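Local coordinates for protein succinate dehydrogenase subunit A (Mycolicibacterium smegmatis, PDB 7D6V) that probably oxidises succinate to fumarate at a covalently bound FAD and passes the electrons to the partner iron-sulfur subunit, at residues A[46-51]-A[139-144]; A[20-25]-A[102-107]; A[119-122]-A[128-131]. All coordinates share one frame; numbering follows the deposited sequence.

Contact 1: residues A[46-51]-A[139-144]; sequences HTVMAE and EIIRTL. With FAD (flavin-adenine dinucleotide), chain D.
Val48 and Ile141 make the main apolar contact between the short 3-10 turn at 46-49 and helix 136-159. Ile141 carries it from the helix side. Both of its branches start from a CB directed at the turn. Branch CG2 meets Val48 CG1 at 3.5 Å. The other branch leaves through CG1, which lies anti to the backbone N (chi1 -165°), and extends to CD1. This tip touches two residues: Val48 CG1 at 4.0 Å and Thr47 CB at 4.1 Å. The Val48 and Ile141 side chains meet at a slant.

Thr47 gives its hydroxyl to the cofactor. With OG1 beside the backbone N (chi1 -57°), the hydroxyl donates to the phosphate oxygen O1A of FAD at 2.7 Å. It also accepts from O4' of the FAD ribityl chain at 3.3 Å. One residue thus joins the helix packing to the middle of the dinucleotide.

His46 points away from the helix. Its NE2 is covalently bonded to C8M of the flavin, modelled at 1.7 Å, and C8M lies at the ring edge, near the ring plane. ND1 is hydrogen-bonded to Ser222 OG, which helps set the turn of the imidazole. Ala50 CA comes to 3.4 Å from flavin N5.

Such a histidyl link through C8M is characteristic of succinate dehydrogenases and the membrane-bound fumarate reductases. In relatives it raises the flavin potential, and it probably does so here, consistent with a cofactor able to take electrons from succinate.

Contact 2: residues A[20-25]-A[102-107]; sequences GLRAVI and ETYGAL
Tyr104 reaches across to Arg22 and Ile25 on helix 18-30. This helix follows strand 11-14 and carries Gly20, which fits the last glycine of a Rossmann-type GxGxxG motif, as expected in an FAD-binding domain. The segment 102-107 leads out of helix 84-102.

In sequence order, Glu102 comes first and packs on Tyr129 of the iron-sulfur subunit. Thr103 follows, with OG1 hydrogen-bonded back to Glu100 O. Tyr104 then directs its side chain at helix 18-30. Its CG is anti to the carbonyl carbon (chi1 -55°), and the ring spans the gap between backbones that come no nearer than 11.1 Å between the CA atoms of Ile25 and Tyr104. Gly105 has a positive phi of 116°, which suits glycine, and is where the chain leaves the helical path. Ala106 and Leu107 then lead on beside helix 136-159, where Ala106 packs on Thr143.

The charge of Arg22 is met by Glu100, which forms a salt bridge with NH1. The tyrosine ring and the guanidinium stand nearly upright to each other, with planes 78° apart. Tyr104 OH lies over one guanidinium face near its rim, 3.8 Å from Arg22 NH1, and reaches Ile25 CG2 at 4.2 Å.

Contact 3: residues A[119-122]-A[128-131]; sequences RNFG and RLAH
Two torsions bring Arg119 and His131 together. Arg119 bends at chi3 (-60°), which folds its chain over the imidazole. His131 sets CG between its backbone N and carbonyl carbon (chi1 65°), which turns one face of its ring to the arginine chain. The guanidinium lies flat on the ring, with centres 4.2 Å apart and planes at 24°. Arg119 CG also makes a CH-pi contact over the same ring, 3.6 Å from the His131 centroid. The charged end has a stronger partner in Asp134, which forms a salt bridge with NH1.

Arg119 and Leu129 form an antiparallel hydrogen-bonded pair. Arg119 N donates to Leu129 O at 3.0 Å. Leu129 N returns a nearly straight bond to Arg119 O at 3.2 Å. Arg128 N gives the same oxygen a second, more bent bond at 3.0 Å. Arg128 and Leu129 thus both face Arg119, a classic beta bulge. Farther along, Phe121 CD1 packs on Leu129 CD2 at 3.9 Å.

Strand 129-130 is the middle of a small antiparallel sheet, between strands 118-119 and 54-55. Arg128 packs on helix 67-76 and forms a salt bridge there with Asp73.

All three contacts belong to the FAD-binding part of the chain. Contacts 1 and 2 are neighbours, with centres about 11 Å apart. They touch where Glu139 OE1 probably accepts a hydrogen bond from Leu107 N. Their segments alternate in the order 20-25, 46-51, 102-107, 139-144, so the two closed loops overlap along the chain. Contact 3 is nested inside the loop closed by contact 1, with centres about 16 Å apart. The flavin-bearing 46-51 loop leads into strand 54-55, which borders strand 129-130, and Glu51 O packs on Arg119 NH2. Contacts 2 and 3 follow in series, about 20 Å between centres, and do not touch. The iron-sulfur subunit reaches both contacts 1 and 2.

Contact 1: residues A[46-51]-A[139-144]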
ATOM      1  N   HIS A  46      -3.235   0.541  10.625  1.00 17.33           N
ATOM      2  CA  HIS A  46      -4.369   1.173   9.958  1.00 17.33           C
ATOM      3  C   HIS A  46      -4.016   2.526   9.356  1.00 17.33           C
ATOM      4  O   HIS A  46      -4.766   3.035   8.518  1.00 17.33           O
ATOM      5  CB  HIS A  46      -5.525   1.320  10.949  1.00 17.33           C
ATOM      6  CG  HIS A  46      -6.795   1.824  10.338  1.00 17.33           C
ATOM      7  ND1 HIS A  46      -7.735   0.989   9.775  1.00 17.33           N
ATOM      8  CD2 HIS A  46      -7.289   3.079  10.221  1.00 17.33           C
ATOM      9  CE1 HIS A  46      -8.748   1.707   9.327  1.00 17.33           C
ATOM     10  NE2 HIS A  46      -8.503   2.979   9.584  1.00 17.33           N
ATOM     11  N   THR A  47      -2.887   3.117   9.758  1.00 15.72           N
ATOM     12  CA  THR A  47      -2.468   4.397   9.200  1.00 15.72           C
ATOM     13  C   THR A  47      -2.269   4.324   7.689  1.00 15.72           C
ATOM     14  O   THR A  47      -2.444   5.331   6.995  1.00 15.72           O
ATOM     15  CB  THR A  47      -1.187   4.862   9.899  1.00 15.72           C
ATOM     16  OG1 THR A  47      -1.419   4.944  11.308  1.00 15.72           O
ATOM     17  CG2 THR A  47      -0.745   6.226   9.397  1.00 15.72           C
ATOM     18  N   VAL A  48      -1.934   3.145   7.157  1.00 15.82           N
ATOM     19  CA  VAL A  48      -1.692   3.002   5.723  1.00 15.82           C
ATOM     20  C   VAL A  48      -2.930   3.327   4.901  1.00 15.82           C
ATOM     21  O   VAL A  48      -2.814   3.654   3.716  1.00 15.82           O
ATOM     22  CB  VAL A  48      -1.203   1.576   5.382  1.00 15.82           C
ATOM     23  CG1 VAL A  48       0.065   1.247   6.128  1.00 15.82           C
ATOM     24  CG2 VAL A  48      -2.284   0.543   5.651  1.00 15.82           C
ATOM     25  N   MET A  49      -4.120   3.237   5.497  1.00 18.15           N
ATOM     26  CA  MET A  49      -5.358   3.389   4.745  1.00 18.15           C
ATOM     27  C   MET A  49      -5.749   4.841   4.512  1.00 18.15           C
ATOM     28  O   MET A  49      -6.608   5.102   3.666  1.00 18.15           O
ATOM     29  CB  MET A  49      -6.495   2.658   5.461  1.00 18.15           C
ATOM     30  CG  MET A  49      -6.234   1.181   5.677  1.00 18.15           C
ATOM     31  SD  MET A  49      -7.623   0.324   6.436  1.00 18.15           S
ATOM     32  CE  MET A  49      -8.747   0.230   5.050  1.00 18.15           C
ATOM     33  N   ALA A  50      -5.148   5.784   5.232  1.00 17.60           N
ATOM     34  CA  ALA A  50      -5.497   7.188   5.060  1.00 17.60           C
ATOM     35  C   ALA A  50      -5.040   7.695   3.697  1.00 17.60           C
ATOM     36  O   ALA A  50      -3.934   7.395   3.241  1.00 17.60           O
ATOM     37  CB  ALA A  50      -4.878   8.027   6.174  1.00 17.60           C
ATOM     38  N   GLU A  51      -5.903   8.474   3.043  1.00 19.97           N
ATOM     39  CA  GLU A  51      -5.649   8.958   1.691  1.00 19.97           C
ATOM     40  C   GLU A  51      -5.716  10.475   1.568  1.00 19.97           C
ATOM     41  O   GLU A  51      -5.695  10.991   0.446  1.00 19.97           O
ATOM     42  CB  GLU A  51      -6.635   8.332   0.701  1.00 19.97           C
ATOM     43  CG  GLU A  51      -6.889   6.854   0.895  1.00 19.97           C
ATOM     44  CD  GLU A  51      -7.663   6.248  -0.257  1.00 19.97           C
ATOM     45  OE1 GLU A  51      -8.911   6.265  -0.216  1.00 19.97           O
ATOM     46  OE2 GLU A  51      -7.023   5.761  -1.211  1.00 19.97           O
ATOM     47  N   GLU A 139       2.717   7.018   3.057  1.00 14.56           N
ATOM     48  CA  GLU A 139       3.981   7.746   3.074  1.00 14.56           C
ATOM     49  C   GLU A 139       4.451   7.994   4.501  1.00 14.56           C
ATOM     50  O   GLU A 139       5.630   7.799   4.817  1.00 14.56           O
ATOM     51  CB  GLU A 139       3.829   9.065   2.319  1.00 14.56           C
ATOM     52  CG  GLU A 139       5.082   9.921   2.269  1.00 14.56           C
ATOM     53  CD  GLU A 139       6.105   9.408   1.277  1.00 14.56           C
ATOM     54  OE1 GLU A 139       7.271   9.217   1.673  1.00 14.56           O
ATOM     55  OE2 GLU A 139       5.745   9.195   0.102  1.00 14.56           O
ATOM     56  N   ILE A 140       3.535   8.400   5.380  1.00 14.06           N
ATOM     57  CA  ILE A 140       3.896   8.687   6.766  1.00 14.06           C
ATOM     58  C   ILE A 140       4.429   7.434   7.449  1.00 14.06           C
ATOM     59  O   ILE A 140       5.490   7.454   8.090  1.00 14.06           O
ATOM     60  CB  ILE A 140       2.685   9.262   7.521  1.00 14.06           C
ATOM     61  CG1 ILE A 140       2.381  10.676   7.039  1.00 14.06           C
ATOM     62  CG2 ILE A 140       2.934   9.260   9.016  1.00 14.06           C
ATOM     63  CD1 ILE A 140       0.995  11.125   7.384  1.00 14.06           C
ATOM     64  N   ILE A 141       3.704   6.322   7.320  1.00 13.67           N
ATOM     65  CA  ILE A 141       4.094   5.114   8.040  1.00 13.67           C
ATOM     66  C   ILE A 141       5.376   4.522   7.458  1.00 13.67           C
ATOM     67  O   ILE A 141       6.233   4.029   8.200  1.00 13.67           O
ATOM     68  CB  ILE A 141       2.931   4.102   8.067  1.00 13.67           C
ATOM     69  CG1 ILE A 141       3.186   3.023   9.122  1.00 13.67           C
ATOM     70  CG2 ILE A 141       2.691   3.493   6.702  1.00 13.67           C
ATOM     71  CD1 ILE A 141       1.955   2.241   9.501  1.00 13.67           C
ATOM     72  N   ARG A 142       5.544   4.582   6.130  1.00 13.07           N
ATOM     73  CA  ARG A 142       6.789   4.129   5.521  1.00 13.07           C
ATOM     74  C   ARG A 142       7.964   4.953   6.017  1.00 13.07           C
ATOM     75  O   ARG A 142       9.021   4.405   6.348  1.00 13.07           O
ATOM     76  CB  ARG A 142       6.703   4.229   4.001  1.00 13.07           C
ATOM     77  CG  ARG A 142       6.150   3.017   3.306  1.00 13.07           C
ATOM     78  CD  ARG A 142       7.024   1.786   3.437  1.00 13.07           C
ATOM     79  NE  ARG A 142       6.259   0.620   3.012  1.00 13.07           N
ATOM     80  CZ  ARG A 142       5.371   0.000   3.778  1.00 13.07           C
ATOM     81  NH1 ARG A 142       5.156   0.419   5.013  1.00 13.07           N
ATOM     82  NH2 ARG A 142       4.703  -1.040   3.315  1.00 13.07           N
ATOM     83  N   THR A 143       7.797   6.276   6.065  1.00 12.98           N
ATOM     84  CA  THR A 143       8.877   7.144   6.509  1.00 12.98           C
ATOM     85  C   THR A 143       9.259   6.847   7.950  1.00 12.98           C
ATOM     86  O   THR A 143      10.446   6.760   8.279  1.00 12.98           O
ATOM     87  CB  THR A 143       8.460   8.604   6.348  1.00 12.98           C
ATOM     88  OG1 THR A 143       7.901   8.794   5.044  1.00 12.98           O
ATOM     89  CG2 THR A 143       9.646   9.512   6.498  1.00 12.98           C
ATOM     90  N   LEU A 144       8.265   6.669   8.821  1.00 12.86           N
ATOM     91  CA  LEU A 144       8.566   6.380  10.221  1.00 12.86           C
ATOM     92  C   LEU A 144       9.257   5.029  10.381  1.00 12.86           C
ATOM     93  O   LEU A 144      10.230   4.910  11.139  1.00 12.86           O
ATOM     94  CB  LEU A 144       7.286   6.439  11.048  1.00 12.86           C
ATOM     95  CG  LEU A 144       6.676   7.832  11.192  1.00 12.86           C
ATOM     96  CD1 LEU A 144       5.321   7.749  11.856  1.00 12.86           C
ATOM     97  CD2 LEU A 144       7.598   8.745  11.974  1.00 12.86           C
TER
HETATM   98  PA  FAD D 701      -2.895   2.787  14.009  1.00 47.92           P
HETATM   99  O1A FAD D 701      -1.637   3.080  13.281  1.00 60.35           O
HETATM  100  O2A FAD D 701      -4.164   2.688  13.256  1.00 49.78           O
HETATM  101  O5B FAD D 701      -2.694   1.380  14.736  1.00 56.78           O
HETATM  102  C5B FAD D 701      -2.369   1.240  16.107  1.00 44.11           C
HETATM  103  C4B FAD D 701      -1.333   0.142  16.282  1.00 52.81           C
HETATM  104  O4B FAD D 701      -1.507  -0.506  17.537  1.00 51.81           O
HETATM  105  C3B FAD D 701      -1.411  -0.955  15.249  1.00 50.05           C
HETATM  106  O3B FAD D 701      -0.080  -1.251  14.851  1.00 55.52           O
HETATM  107  C2B FAD D 701      -1.954  -2.144  15.997  1.00 47.82           C
HETATM  108  O2B FAD D 701      -1.497  -3.383  15.470  1.00 66.09           O
HETATM  109  C1B FAD D 701      -1.406  -1.912  17.373  1.00 53.66           C
HETATM  110  N9A FAD D 701      -2.203  -2.615  18.391  1.00 52.69           N
HETATM  111  C8A FAD D 701      -3.507  -2.472  18.618  1.00 42.11           C
HETATM  112  N7A FAD D 701      -3.906  -3.267  19.627  1.00 48.96           N
HETATM  113  C5A FAD D 701      -2.835  -3.941  20.057  1.00 47.12           C
HETATM  114  C6A FAD D 701      -2.546  -4.945  21.092  1.00 47.41           C
HETATM  115  N6A FAD D 701      -3.510  -5.410  21.902  1.00 50.65           N
HETATM  116  N1A FAD D 701      -1.287  -5.384  21.203  1.00 47.33           N
HETATM  117  C2A FAD D 701      -0.304  -4.937  20.418  1.00 51.28           C
HETATM  118  N3A FAD D 701      -0.495  -4.031  19.462  1.00 51.84           N
HETATM  119  C4A FAD D 701      -1.713  -3.505  19.239  1.00 48.04           C
HETATM  120  N1  FAD D 701      -7.324  10.565   9.099  1.00 62.94           N
HETATM  121  C2  FAD D 701      -6.975  11.670   8.411  1.00 63.04           C
HETATM  122  O2  FAD D 701      -6.545  12.643   9.037  1.00 56.25           O
HETATM  123  N3  FAD D 701      -7.072  11.768   7.085  1.00 65.67           N
HETATM  124  C4  FAD D 701      -7.529  10.770   6.340  1.00 65.21           C
HETATM  125  O4  FAD D 701      -7.609  10.883   5.111  1.00 66.69           O
HETATM  126  C4X FAD D 701      -7.938   9.522   7.005  1.00 60.33           C
HETATM  127  N5  FAD D 701      -8.407   8.473   6.311  1.00 60.90           N
HETATM  128  C5X FAD D 701      -8.766   7.348   6.948  1.00 55.02           C
HETATM  129  C6  FAD D 701      -9.246   6.275   6.217  1.00 53.65           C
HETATM  130  C7  FAD D 701      -9.622   5.113   6.863  1.00 50.56           C
HETATM  131  C7M FAD D 701     -10.146   3.945   6.083  1.00 49.65           C
HETATM  132  C8  FAD D 701      -9.511   5.019   8.333  1.00 47.62           C
HETATM  133  C8M FAD D 701      -9.919   3.758   9.035  1.00 42.14           C
HETATM  134  C9  FAD D 701      -9.030   6.085   9.069  1.00 49.32           C
HETATM  135  C9A FAD D 701      -8.656   7.246   8.423  1.00 54.45           C
HETATM  136  N10 FAD D 701      -8.172   8.326   9.165  1.00 55.67           N
HETATM  137  C10 FAD D 701      -7.802   9.480   8.470  1.00 57.06           C
HETATM  138  C1' FAD D 701      -8.039   8.248  10.615  1.00 52.27           C
HETATM  139  C2' FAD D 701      -6.573   8.044  10.978  1.00 57.37           C
HETATM  140  O2' FAD D 701      -5.940   7.207  10.015  1.00 60.89           O
HETATM  141  C3' FAD D 701      -6.398   7.371  12.328  1.00 54.68           C
HETATM  142  O3' FAD D 701      -6.890   8.243  13.336  1.00 59.71           O
HETATM  143  C4' FAD D 701      -4.929   7.092  12.600  1.00 52.15           C
HETATM  144  O4' FAD D 701      -4.416   6.214  11.609  1.00 56.02           O
HETATM  145  C5' FAD D 701      -4.702   6.454  13.956  1.00 53.37           C
HETATM  146  O5' FAD D 701      -3.342   6.051  14.014  1.00 50.83           O
HETATM  147  P   FAD D 701      -2.695   5.363  15.298  1.00 52.77           P
HETATM  148  O1P FAD D 701      -1.219   5.449  15.141  1.00 55.36           O
HETATM  149  O2P FAD D 701      -3.315   5.922  16.528  1.00 55.97           O
HETATM  150  O3P FAD D 701      -3.148   3.822  15.208  1.00 53.35           O

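Contact 2: residues A[20-25]-A[102-107]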
ATOM      1  N   GLY A  20       2.618   5.656  17.500  1.00 13.95           N
ATOM      2  CA  GLY A  20       3.549   4.753  18.152  1.00 13.95           C
ATOM      3  C   GLY A  20       4.963   4.886  17.624  1.00 13.95           C
ATOM      4  O   GLY A  20       5.920   4.926  18.399  1.00 13.95           O
ATOM      5  N   LEU A  21       5.117   4.963  16.303  1.00 13.53           N
ATOM      6  CA  LEU A  21       6.456   5.075  15.736  1.00 13.53           C
ATOM      7  C   LEU A  21       7.098   6.414  16.076  1.00 13.53           C
ATOM      8  O   LEU A  21       8.301   6.472  16.364  1.00 13.53           O
ATOM      9  CB  LEU A  21       6.405   4.852  14.227  1.00 13.53           C
ATOM     10  CG  LEU A  21       6.046   3.419  13.828  1.00 13.53           C
ATOM     11  CD1 LEU A  21       6.219   3.196  12.342  1.00 13.53           C
ATOM     12  CD2 LEU A  21       6.878   2.428  14.616  1.00 13.53           C
ATOM     13  N   ARG A  22       6.320   7.501  16.065  1.00 13.81           N
ATOM     14  CA  ARG A  22       6.875   8.791  16.457  1.00 13.81           C
ATOM     15  C   ARG A  22       7.309   8.778  17.918  1.00 13.81           C
ATOM     16  O   ARG A  22       8.365   9.325  18.267  1.00 13.81           O
ATOM     17  CB  ARG A  22       5.850   9.896  16.200  1.00 13.81           C
ATOM     18  CG  ARG A  22       6.434  11.295  16.163  1.00 13.81           C
ATOM     19  CD  ARG A  22       7.663  11.346  15.282  1.00 13.81           C
ATOM     20  NE  ARG A  22       8.378  12.611  15.400  1.00 13.81           N
ATOM     21  CZ  ARG A  22       9.358  12.838  16.265  1.00 13.81           C
ATOM     22  NH1 ARG A  22       9.952  14.020  16.297  1.00 13.81           N
ATOM     23  NH2 ARG A  22       9.745  11.887  17.100  1.00 13.81           N
ATOM     24  N   ALA A  23       6.515   8.139  18.783  1.00 13.97           N
ATOM     25  CA  ALA A  23       6.893   8.014  20.187  1.00 13.97           C
ATOM     26  C   ALA A  23       8.172   7.206  20.348  1.00 13.97           C
ATOM     27  O   ALA A  23       9.022   7.534  21.181  1.00 13.97           O
ATOM     28  CB  ALA A  23       5.756   7.375  20.982  1.00 13.97           C
ATOM     29  N   VAL A  24       8.316   6.131  19.571  1.00 14.50           N
ATOM     30  CA  VAL A  24       9.525   5.313  19.644  1.00 14.50           C
ATOM     31  C   VAL A  24      10.744   6.128  19.241  1.00 14.50           C
ATOM     32  O   VAL A  24      11.794   6.080  19.897  1.00 14.50           O
ATOM     33  CB  VAL A  24       9.374   4.058  18.770  1.00 14.50           C
ATOM     34  CG1 VAL A  24      10.681   3.294  18.714  1.00 14.50           C
ATOM     35  CG2 VAL A  24       8.270   3.187  19.309  1.00 14.50           C
ATOM     36  N   ILE A  25      10.625   6.888  18.151  1.00 14.65           N
ATOM     37  CA  ILE A  25      11.740   7.717  17.697  1.00 14.65           C
ATOM     38  C   ILE A  25      12.119   8.732  18.769  1.00 14.65           C
ATOM     39  O   ILE A  25      13.301   8.917  19.083  1.00 14.65           O
ATOM     40  CB  ILE A  25      11.391   8.402  16.363  1.00 14.65           C
ATOM     41  CG1 ILE A  25      11.196   7.358  15.268  1.00 14.65           C
ATOM     42  CG2 ILE A  25      12.473   9.385  15.969  1.00 14.65           C
ATOM     43  CD1 ILE A  25      10.503   7.879  14.044  1.00 14.65           C
ATOM     44  N   GLU A 102      10.191  14.918   6.340  1.00 16.43           N
ATOM     45  CA  GLU A 102      10.943  14.814   5.096  1.00 16.43           C
ATOM     46  C   GLU A 102      12.450  14.852   5.305  1.00 16.43           C
ATOM     47  O   GLU A 102      13.193  14.589   4.355  1.00 16.43           O
ATOM     48  CB  GLU A 102      10.518  15.910   4.119  1.00 16.43           C
ATOM     49  CG  GLU A 102      10.767  17.320   4.578  1.00 16.43           C
ATOM     50  CD  GLU A 102      10.413  18.333   3.513  1.00 16.43           C
ATOM     51  OE1 GLU A 102      10.192  17.918   2.360  1.00 16.43           O
ATOM     52  OE2 GLU A 102      10.356  19.540   3.827  1.00 16.43           O
ATOM     53  N   THR A 103      12.921  15.167   6.513  1.00 15.49           N
ATOM     54  CA  THR A 103      14.308  14.877   6.850  1.00 15.49           C
ATOM     55  C   THR A 103      14.533  13.389   7.056  1.00 15.49           C
ATOM     56  O   THR A 103      15.684  12.942   7.063  1.00 15.49           O
ATOM     57  CB  THR A 103      14.733  15.640   8.103  1.00 15.49           C
ATOM     58  OG1 THR A 103      14.020  15.136   9.237  1.00 15.49           O
ATOM     59  CG2 THR A 103      14.446  17.109   7.942  1.00 15.49           C
ATOM     60  N   TYR A 104      13.463  12.619   7.229  1.00 14.22           N
ATOM     61  CA  TYR A 104      13.548  11.171   7.326  1.00 14.22           C
ATOM     62  C   TYR A 104      13.467  10.488   5.970  1.00 14.22           C
ATOM     63  O   TYR A 104      13.658   9.271   5.898  1.00 14.22           O
ATOM     64  CB  TYR A 104      12.429  10.624   8.219  1.00 14.22           C
ATOM     65  CG  TYR A 104      12.347  11.203   9.612  1.00 14.22           C
ATOM     66  CD1 TYR A 104      11.164  11.140  10.331  1.00 14.22           C
ATOM     67  CD2 TYR A 104      13.445  11.797  10.213  1.00 14.22           C
ATOM     68  CE1 TYR A 104      11.072  11.657  11.600  1.00 14.22           C
ATOM     69  CE2 TYR A 104      13.361  12.316  11.483  1.00 14.22           C
ATOM     70  CZ  TYR A 104      12.174  12.244  12.173  1.00 14.22           C
ATOM     71  OH  TYR A 104      12.084  12.761  13.441  1.00 14.22           O
ATOM     72  N   GLY A 105      13.182  11.230   4.903  1.00 14.57           N
ATOM     73  CA  GLY A 105      13.115  10.659   3.574  1.00 14.57           C
ATOM     74  C   GLY A 105      11.749  10.713   2.922  1.00 14.57           C
ATOM     75  O   GLY A 105      11.551  10.137   1.849  1.00 14.57           O
ATOM     76  N   ALA A 106      10.798  11.397   3.552  1.00 14.61           N
ATOM     77  CA  ALA A 106       9.464  11.514   2.981  1.00 14.61           C
ATOM     78  C   ALA A 106       9.479  12.412   1.751  1.00 14.61           C
ATOM     79  O   ALA A 106      10.175  13.430   1.712  1.00 14.61           O
ATOM     80  CB  ALA A 106       8.487  12.066   4.016  1.00 14.61           C
ATOM     81  N   LEU A 107       8.702  12.029   0.742  1.00 14.47           N
ATOM     82  CA  LEU A 107       8.587  12.782  -0.506  1.00 14.47           C
ATOM     83  C   LEU A 107       7.122  13.142  -0.727  1.00 14.47           C
ATOM     84  O   LEU A 107       6.348  12.325  -1.233  1.00 14.47           O
ATOM     85  CB  LEU A 107       9.139  11.983  -1.681  1.00 14.47           C
ATOM     86  CG  LEU A 107      10.647  11.752  -1.726  1.00 14.47           C
ATOM     87  CD1 LEU A 107      10.984  10.776  -2.824  1.00 14.47           C
ATOM     88  CD2 LEU A 107      11.380  13.057  -1.933  1.00 14.47           C
TER

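Contact 3: residues A[119-122]-A[128-131]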
ATOM      1  N   ARG A 119      -3.312  21.017   0.091  1.00 16.46           N
ATOM      2  CA  ARG A 119      -4.641  21.048  -0.502  1.00 16.46           C
ATOM      3  C   ARG A 119      -5.649  21.685   0.444  1.00 16.46           C
ATOM      4  O   ARG A 119      -5.413  21.830   1.645  1.00 16.46           O
ATOM      5  CB  ARG A 119      -5.116  19.641  -0.872  1.00 16.46           C
ATOM      6  CG  ARG A 119      -4.516  19.091  -2.140  1.00 16.46           C
ATOM      7  CD  ARG A 119      -5.134  17.754  -2.499  1.00 16.46           C
ATOM      8  NE  ARG A 119      -4.923  16.759  -1.454  1.00 16.46           N
ATOM      9  CZ  ARG A 119      -5.227  15.473  -1.575  1.00 16.46           C
ATOM     10  NH1 ARG A 119      -5.748  15.019  -2.703  1.00 16.46           N
ATOM     11  NH2 ARG A 119      -5.001  14.638  -0.571  1.00 16.46           N
ATOM     12  N   ASN A 120      -6.793  22.053  -0.120  1.00 17.40           N
ATOM     13  CA  ASN A 120      -7.913  22.561   0.651  1.00 17.40           C
ATOM     14  C   ASN A 120      -8.831  21.418   1.059  1.00 17.40           C
ATOM     15  O   ASN A 120      -8.952  20.411   0.357  1.00 17.40           O
ATOM     16  CB  ASN A 120      -8.697  23.600  -0.149  1.00 17.40           C
ATOM     17  CG  ASN A 120      -9.049  24.815   0.676  1.00 17.40           C
ATOM     18  OD1 ASN A 120      -9.205  24.729   1.894  1.00 17.40           O
ATOM     19  ND2 ASN A 120      -9.167  25.962   0.019  1.00 17.40           N
ATOM     20  N   PHE A 121      -9.476  21.579   2.212  1.00 17.03           N
ATOM     21  CA  PHE A 121     -10.377  20.569   2.741  1.00 17.03           C
ATOM     22  C   PHE A 121     -11.561  21.273   3.391  1.00 17.03           C
ATOM     23  O   PHE A 121     -11.605  22.504   3.478  1.00 17.03           O
ATOM     24  CB  PHE A 121      -9.647  19.640   3.717  1.00 17.03           C
ATOM     25  CG  PHE A 121     -10.313  18.310   3.903  1.00 17.03           C
ATOM     26  CD1 PHE A 121     -10.123  17.298   2.981  1.00 17.03           C
ATOM     27  CD2 PHE A 121     -11.114  18.062   5.004  1.00 17.03           C
ATOM     28  CE1 PHE A 121     -10.730  16.073   3.143  1.00 17.03           C
ATOM     29  CE2 PHE A 121     -11.727  16.840   5.168  1.00 17.03           C
ATOM     30  CZ  PHE A 121     -11.532  15.844   4.239  1.00 17.03           C
ATOM     31  N   GLY A 122     -12.523  20.480   3.854  1.00 16.66           N
ATOM     32  CA  GLY A 122     -13.802  20.977   4.320  1.00 16.66           C
ATOM     33  C   GLY A 122     -13.779  22.057   5.380  1.00 16.66           C
ATOM     34  O   GLY A 122     -14.186  23.193   5.116  1.00 16.66           O
ATOM     35  N   ARG A 128      -4.111  23.514   3.803  1.00 13.60           N
ATOM     36  CA  ARG A 128      -3.234  23.077   4.880  1.00 13.60           C
ATOM     37  C   ARG A 128      -2.721  21.657   4.741  1.00 13.60           C
ATOM     38  O   ARG A 128      -1.723  21.324   5.388  1.00 13.60           O
ATOM     39  CB  ARG A 128      -3.956  23.178   6.231  1.00 13.60           C
ATOM     40  CG  ARG A 128      -3.880  24.524   6.885  1.00 13.60           C
ATOM     41  CD  ARG A 128      -4.135  24.405   8.366  1.00 13.60           C
ATOM     42  NE  ARG A 128      -5.539  24.603   8.701  1.00 13.60           N
ATOM     43  CZ  ARG A 128      -6.123  25.789   8.819  1.00 13.60           C
ATOM     44  NH1 ARG A 128      -5.436  26.900   8.623  1.00 13.60           N
ATOM     45  NH2 ARG A 128      -7.402  25.863   9.131  1.00 13.60           N
ATOM     46  N   LEU A 129      -3.356  20.812   3.938  1.00 14.31           N
ATOM     47  CA  LEU A 129      -3.134  19.371   3.998  1.00 14.31           C
ATOM     48  C   LEU A 129      -1.957  19.000   3.107  1.00 14.31           C
ATOM     49  O   LEU A 129      -2.075  18.973   1.880  1.00 14.31           O
ATOM     50  CB  LEU A 129      -4.400  18.622   3.601  1.00 14.31           C
ATOM     51  CG  LEU A 129      -5.346  18.258   4.747  1.00 14.31           C
ATOM     52  CD1 LEU A 129      -5.987  19.496   5.343  1.00 14.31           C
ATOM     53  CD2 LEU A 129      -6.407  17.288   4.274  1.00 14.31           C
ATOM     54  N   ALA A 130      -0.815  18.713   3.728  1.00 14.51           N
ATOM     55  CA  ALA A 130       0.320  18.168   2.999  1.00 14.51           C
ATOM     56  C   ALA A 130      -0.010  16.761   2.522  1.00 14.51           C
ATOM     57  O   ALA A 130      -0.455  15.921   3.306  1.00 14.51           O
ATOM     58  CB  ALA A 130       1.561  18.152   3.886  1.00 14.51           C
ATOM     59  N   HIS A 131       0.224  16.498   1.241  1.00 15.41           N
ATOM     60  CA  HIS A 131      -0.267  15.280   0.618  1.00 15.41           C
ATOM     61  C   HIS A 131       0.732  14.772  -0.409  1.00 15.41           C
ATOM     62  O   HIS A 131       1.612  15.501  -0.869  1.00 15.41           O
ATOM     63  CB  HIS A 131      -1.618  15.516  -0.062  1.00 15.41           C
ATOM     64  CG  HIS A 131      -1.541  16.459  -1.219  1.00 15.41           C
ATOM     65  ND1 HIS A 131      -1.519  16.032  -2.528  1.00 15.41           N
ATOM     66  CD2 HIS A 131      -1.443  17.808  -1.262  1.00 15.41           C
ATOM     67  CE1 HIS A 131      -1.428  17.078  -3.329  1.00 15.41           C
ATOM     68  NE2 HIS A 131      -1.381  18.168  -2.585  1.00 15.41           N
TER